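Local coordinates for protein TsrE (Streptomyces laurentii, PDB 7CWW) that is probably a cyclase of thiopeptide antibiotic biosynthesis, related to the C-terminal region of lantibiotic dehydratases, at residues L29-D40 with F59-L70. Numbering follows the deposited sequence.
Sequences LLDESVELGETD and FASRSPSVERRL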
loop_
_atom_site.group_PDB
_atom_site.type_symbol
_atom_site.label_atom_id
_atom_site.label_comp_id
_atom_site.label_asym_id
_atom_site.label_seq_id
_atom_site.Cartn_x
_atom_site.Cartn_y
_atom_site.Cartn_z
ATOM N N LEU A 29 -7.017 -3.891 -24.859
ATOM C CA LEU A 29 -6.719 -5.181 -25.479
ATOM C C LEU A 29 -7.071 -6.335 -24.546
ATOM O O LEU A 29 -7.742 -7.298 -24.945
ATOM C CB LEU A 29 -5.234 -5.242 -25.861
ATOM C CG LEU A 29 -4.688 -6.455 -26.629
ATOM C CD1 LEU A 29 -3.447 -6.031 -27.425
ATOM C CD2 LEU A 29 -4.350 -7.637 -25.702
ATOM N N LEU A 30 -6.602 -6.265 -23.302
ATOM C CA LEU A 30 -6.785 -7.386 -22.387
ATOM C C LEU A 30 -8.237 -7.512 -21.937
ATOM O O LEU A 30 -8.743 -8.629 -21.783
ATOM C CB LEU A 30 -5.838 -7.235 -21.194
ATOM C CG LEU A 30 -4.396 -7.622 -21.549
ATOM C CD1 LEU A 30 -3.412 -7.235 -20.449
ATOM C CD2 LEU A 30 -4.314 -9.112 -21.838
ATOM N N ASP A 31 -8.928 -6.387 -21.720
ATOM C CA ASP A 31 -10.362 -6.468 -21.431
ATOM C C ASP A 31 -11.122 -7.080 -22.604
ATOM O O ASP A 31 -11.978 -7.948 -22.406
ATOM C CB ASP A 31 -10.932 -5.091 -21.086
ATOM C CG ASP A 31 -10.557 -4.635 -19.683
ATOM O OD1 ASP A 31 -10.144 -5.477 -18.860
ATOM O OD2 ASP A 31 -10.677 -3.426 -19.401
ATOM N N GLU A 32 -10.816 -6.655 -23.833
ATOM C CA GLU A 32 -11.445 -7.284 -24.997
ATOM C C GLU A 32 -11.153 -8.779 -25.040
ATOM O O GLU A 32 -12.060 -9.595 -25.243
ATOM C CB GLU A 32 -10.964 -6.625 -26.291
ATOM C CG GLU A 32 -11.560 -7.268 -27.544
ATOM C CD GLU A 32 -10.966 -6.731 -28.835
ATOM O OE1 GLU A 32 -9.768 -6.382 -28.845
ATOM O OE2 GLU A 32 -11.698 -6.665 -29.845
ATOM N N SER A 33 -9.881 -9.154 -24.857
ATOM C CA SER A 33 -9.504 -10.565 -24.883
ATOM C C SER A 33 -10.258 -11.367 -23.825
ATOM O O SER A 33 -10.617 -12.530 -24.054
ATOM C CB SER A 33 -7.994 -10.700 -24.682
ATOM O OG SER A 33 -7.584 -12.046 -24.826
ATOM N N VAL A 34 -10.487 -10.767 -22.653
ATOM C CA VAL A 34 -11.255 -11.438 -21.606
ATOM C C VAL A 34 -12.716 -11.581 -22.027
ATOM O O VAL A 34 -13.316 -12.654 -21.890
ATOM C CB VAL A 34 -11.129 -10.678 -20.270
ATOM C CG1 VAL A 34 -12.271 -11.047 -19.334
ATOM C CG2 VAL A 34 -9.770 -10.950 -19.597
ATOM N N GLU A 35 -13.311 -10.500 -22.539
ATOM C CA GLU A 35 -14.707 -10.566 -22.974
ATOM C C GLU A 35 -14.909 -11.611 -24.061
ATOM O O GLU A 35 -15.976 -12.225 -24.138
ATOM C CB GLU A 35 -15.176 -9.198 -23.468
ATOM C CG GLU A 35 -15.306 -8.157 -22.368
ATOM C CD GLU A 35 -15.405 -6.743 -22.908
ATOM O OE1 GLU A 35 -15.127 -5.792 -22.145
ATOM O OE2 GLU A 35 -15.760 -6.584 -24.095
ATOM N N LEU A 36 -13.898 -11.846 -24.897
ATOM C CA LEU A 36 -14.007 -12.852 -25.943
ATOM C C LEU A 36 -13.638 -14.252 -25.469
ATOM O O LEU A 36 -13.830 -15.212 -26.220
ATOM C CB LEU A 36 -13.128 -12.467 -27.141
ATOM C CG LEU A 36 -13.563 -11.168 -27.827
ATOM C CD1 LEU A 36 -12.598 -10.746 -28.943
ATOM C CD2 LEU A 36 -14.978 -11.310 -28.356
ATOM N N GLY A 37 -13.125 -14.402 -24.250
ATOM C CA GLY A 37 -12.749 -15.719 -23.778
ATOM C C GLY A 37 -11.393 -16.176 -24.256
ATOM O O GLY A 37 -11.019 -17.333 -24.022
ATOM N N GLU A 38 -10.653 -15.301 -24.933
ATOM C CA GLU A 38 -9.287 -15.600 -25.336
ATOM C C GLU A 38 -8.347 -15.587 -24.134
ATOM O O GLU A 38 -7.348 -16.315 -24.112
ATOM C CB GLU A 38 -8.859 -14.579 -26.390
ATOM C CG GLU A 38 -7.486 -14.773 -26.988
ATOM C CD GLU A 38 -7.085 -13.607 -27.872
ATOM O OE1 GLU A 38 -7.244 -12.444 -27.434
ATOM O OE2 GLU A 38 -6.619 -13.853 -29.003
ATOM N N THR A 39 -8.667 -14.784 -23.126
ATOM C CA THR A 39 -7.907 -14.676 -21.889
ATOM C C THR A 39 -8.876 -14.872 -20.730
ATOM O O THR A 39 -10.023 -14.422 -20.798
ATOM C CB THR A 39 -7.199 -13.309 -21.804
ATOM O OG1 THR A 39 -6.207 -13.226 -22.837
ATOM C CG2 THR A 39 -6.535 -13.088 -20.442
ATOM N N ASP A 40 -8.427 -15.565 -19.679
ATOM C CA ASP A 40 -9.306 -15.817 -18.537
ATOM C C ASP A 40 -9.464 -14.571 -17.677
ATOM O O ASP A 40 -10.585 -14.162 -17.362
ATOM C CB ASP A 40 -8.763 -16.971 -17.696
ATOM C CG ASP A 40 -8.858 -18.307 -18.412
ATOM O OD1 ASP A 40 -9.957 -18.656 -18.898
ATOM O OD2 ASP A 40 -7.831 -19.005 -18.494
ATOM N N PHE A 59 -1.396 -12.531 -17.045
ATOM C CA PHE A 59 -2.684 -12.996 -17.516
ATOM C C PHE A 59 -2.541 -14.455 -17.907
ATOM O O PHE A 59 -1.451 -14.915 -18.254
ATOM C CB PHE A 59 -3.199 -12.159 -18.702
ATOM C CG PHE A 59 -2.191 -11.977 -19.821
ATOM C CD1 PHE A 59 -1.274 -10.939 -19.790
ATOM C CD2 PHE A 59 -2.179 -12.832 -20.910
ATOM C CE1 PHE A 59 -0.361 -10.768 -20.821
ATOM C CE2 PHE A 59 -1.267 -12.668 -21.937
ATOM C CZ PHE A 59 -0.358 -11.637 -21.897
ATOM N N ALA A 60 -3.651 -15.177 -17.841
ATOM C CA ALA A 60 -3.701 -16.576 -18.234
ATOM C C ALA A 60 -4.474 -16.684 -19.541
ATOM O O ALA A 60 -5.615 -16.222 -19.632
ATOM C CB ALA A 60 -4.358 -17.431 -17.149
ATOM N N SER A 61 -3.856 -17.292 -20.544
ATOM C CA SER A 61 -4.460 -17.366 -21.859
ATOM C C SER A 61 -4.049 -18.664 -22.525
ATOM O O SER A 61 -2.929 -19.146 -22.338
ATOM C CB SER A 61 -4.052 -16.175 -22.734
ATOM O OG SER A 61 -4.452 -16.382 -24.078
ATOM N N ARG A 62 -4.968 -19.219 -23.302
ATOM C CA ARG A 62 -4.663 -20.362 -24.147
ATOM C C ARG A 62 -3.870 -19.977 -25.392
ATOM O O ARG A 62 -3.239 -20.847 -26.003
ATOM C CB ARG A 62 -5.969 -21.047 -24.552
ATOM C CG ARG A 62 -6.941 -20.104 -25.258
ATOM C CD ARG A 62 -8.047 -19.616 -24.332
ATOM N NE ARG A 62 -9.096 -20.615 -24.145
ATOM C CZ ARG A 62 -10.034 -20.895 -25.047
ATOM N NH1 ARG A 62 -10.056 -20.254 -26.211
ATOM N NH2 ARG A 62 -10.951 -21.820 -24.788
ATOM N N SER A 63 -3.864 -18.696 -25.765
ATOM C CA SER A 63 -3.357 -18.290 -27.065
ATOM C C SER A 63 -2.014 -17.590 -26.927
ATOM O O SER A 63 -1.873 -16.680 -26.098
ATOM C CB SER A 63 -4.367 -17.365 -27.767
ATOM O OG SER A 63 -3.765 -16.621 -28.813
ATOM N N PRO A 64 -1.006 -17.990 -27.708
ATOM C CA PRO A 64 0.248 -17.227 -27.736
ATOM C C PRO A 64 0.106 -15.873 -28.407
ATOM O O PRO A 64 1.000 -15.031 -28.253
ATOM C CB PRO A 64 1.208 -18.133 -28.529
ATOM C CG PRO A 64 0.479 -19.422 -28.759
ATOM C CD PRO A 64 -0.986 -19.125 -28.640
ATOM N N SER A 65 -0.993 -15.635 -29.124
ATOM C CA SER A 65 -1.143 -14.384 -29.854
ATOM C C SER A 65 -1.309 -13.189 -28.920
ATOM O O SER A 65 -0.944 -12.068 -29.293
ATOM C CB SER A 65 -2.336 -14.487 -30.812
ATOM O OG SER A 65 -2.027 -15.311 -31.929
ATOM N N VAL A 66 -1.825 -13.403 -27.703
ATOM C CA VAL A 66 -2.194 -12.274 -26.850
ATOM C C VAL A 66 -0.963 -11.475 -26.447
ATOM O O VAL A 66 -0.934 -10.245 -26.569
ATOM C CB VAL A 66 -2.966 -12.755 -25.607
ATOM C CG1 VAL A 66 -3.241 -11.570 -24.701
ATOM C CG2 VAL A 66 -4.260 -13.430 -26.011
ATOM N N GLU A 67 0.058 -12.160 -25.925
ATOM C CA GLU A 67 1.280 -11.474 -25.537
ATOM C C GLU A 67 1.942 -10.811 -26.737
ATOM O O GLU A 67 2.501 -9.714 -26.625
ATOM C CB GLU A 67 2.242 -12.469 -24.887
ATOM C CG GLU A 67 3.468 -11.845 -24.303
ATOM C CD GLU A 67 4.381 -12.880 -23.680
ATOM O OE1 GLU A 67 3.982 -14.072 -23.653
ATOM O OE2 GLU A 67 5.490 -12.501 -23.235
ATOM N N ARG A 68 1.893 -11.466 -27.893
ATOM C CA ARG A 68 2.561 -10.930 -29.075
ATOM C C ARG A 68 1.824 -9.714 -29.609
ATOM O O ARG A 68 2.452 -8.716 -29.986
ATOM C CB ARG A 68 2.675 -12.023 -30.137
ATOM C CG ARG A 68 3.718 -13.079 -29.758
ATOM C CD ARG A 68 3.489 -14.417 -30.446
ATOM N NE ARG A 68 4.590 -15.337 -30.156
ATOM C CZ ARG A 68 4.750 -15.966 -28.992
ATOM N NH1 ARG A 68 3.871 -15.797 -28.004
ATOM N NH2 ARG A 68 5.787 -16.775 -28.816
ATOM N N ARG A 69 0.487 -9.774 -29.625
ATOM C CA ARG A 69 -0.306 -8.611 -30.023
ATOM C C ARG A 69 -0.046 -7.433 -29.094
ATOM O O ARG A 69 0.105 -6.293 -29.554
ATOM C CB ARG A 69 -1.794 -8.979 -30.042
ATOM C CG ARG A 69 -2.730 -7.887 -30.527
ATOM C CD ARG A 69 -4.213 -8.344 -30.414
ATOM N NE ARG A 69 -4.352 -9.759 -30.753
ATOM C CZ ARG A 69 -4.941 -10.672 -29.983
ATOM N NH1 ARG A 69 -5.473 -10.327 -28.819
ATOM N NH2 ARG A 69 -4.988 -11.939 -30.383
ATOM N N LEU A 70 0.039 -7.700 -27.785
ATOM C CA LEU A 70 0.353 -6.659 -26.810
ATOM C C LEU A 70 1.683 -5.986 -27.122
ATOM O O LEU A 70 1.766 -4.752 -27.186
ATOM C CB LEU A 70 0.401 -7.253 -25.401
ATOM C CG LEU A 70 -0.848 -7.162 -24.548
ATOM C CD1 LEU A 70 -0.670 -8.035 -23.301
ATOM C CD2 LEU A 70 -1.129 -5.700 -24.207
#
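Glu38 and Arg69 meet end-on, a textbook bidentate salt bridge: Arg69 NH1 bonds Glu38 OE1 at 3.1 Å and Arg69 NH2 bonds Glu38 OE2 at 2.9 Å. Carboxylate and guanidinium lie only 10° from coplanar, and both oxygens are met on their syn side, about 20° out of the carboxylate plane. The anti lone pair of Glu38 OE1 takes a further bond from Ser33 OG (2.7 Å), which in turn accepts from Thr39 OG1; together with the two Arg69 bonds, this holds the carboxylate's rotation. After the helix, Gly37 takes positive phi in a Schellman motif, and the chain turns toward the sheet, where Asp40 N donates to Ala60 O at 2.9 Å.

Beneath the ion pair, Val66 CG2 presses on Glu38 CD at 3.4 Å. Deeper still, Leu29 sets CD1 against Arg69 CG, the two side chains crossing at a slant, and CD2 against Leu70 CG, both at 3.7 Å. Leu30 CD2 sits over a face of the Phe59 ring, 4.2 Å from its centroid, in a CH-pi contact, and also touches Val66 CG1.

Segments 29-35 and 65-70 run roughly antiparallel (157°); their helices, 15-35 and 65-78, flank hairpin 39-61 in sequence, and the contact closes this helix-strand-strand-helix unit beside the three-stranded antiparallel sheet, where Trp42 packs on Leu30 and Phe59 and Leu70 reaches Leu9.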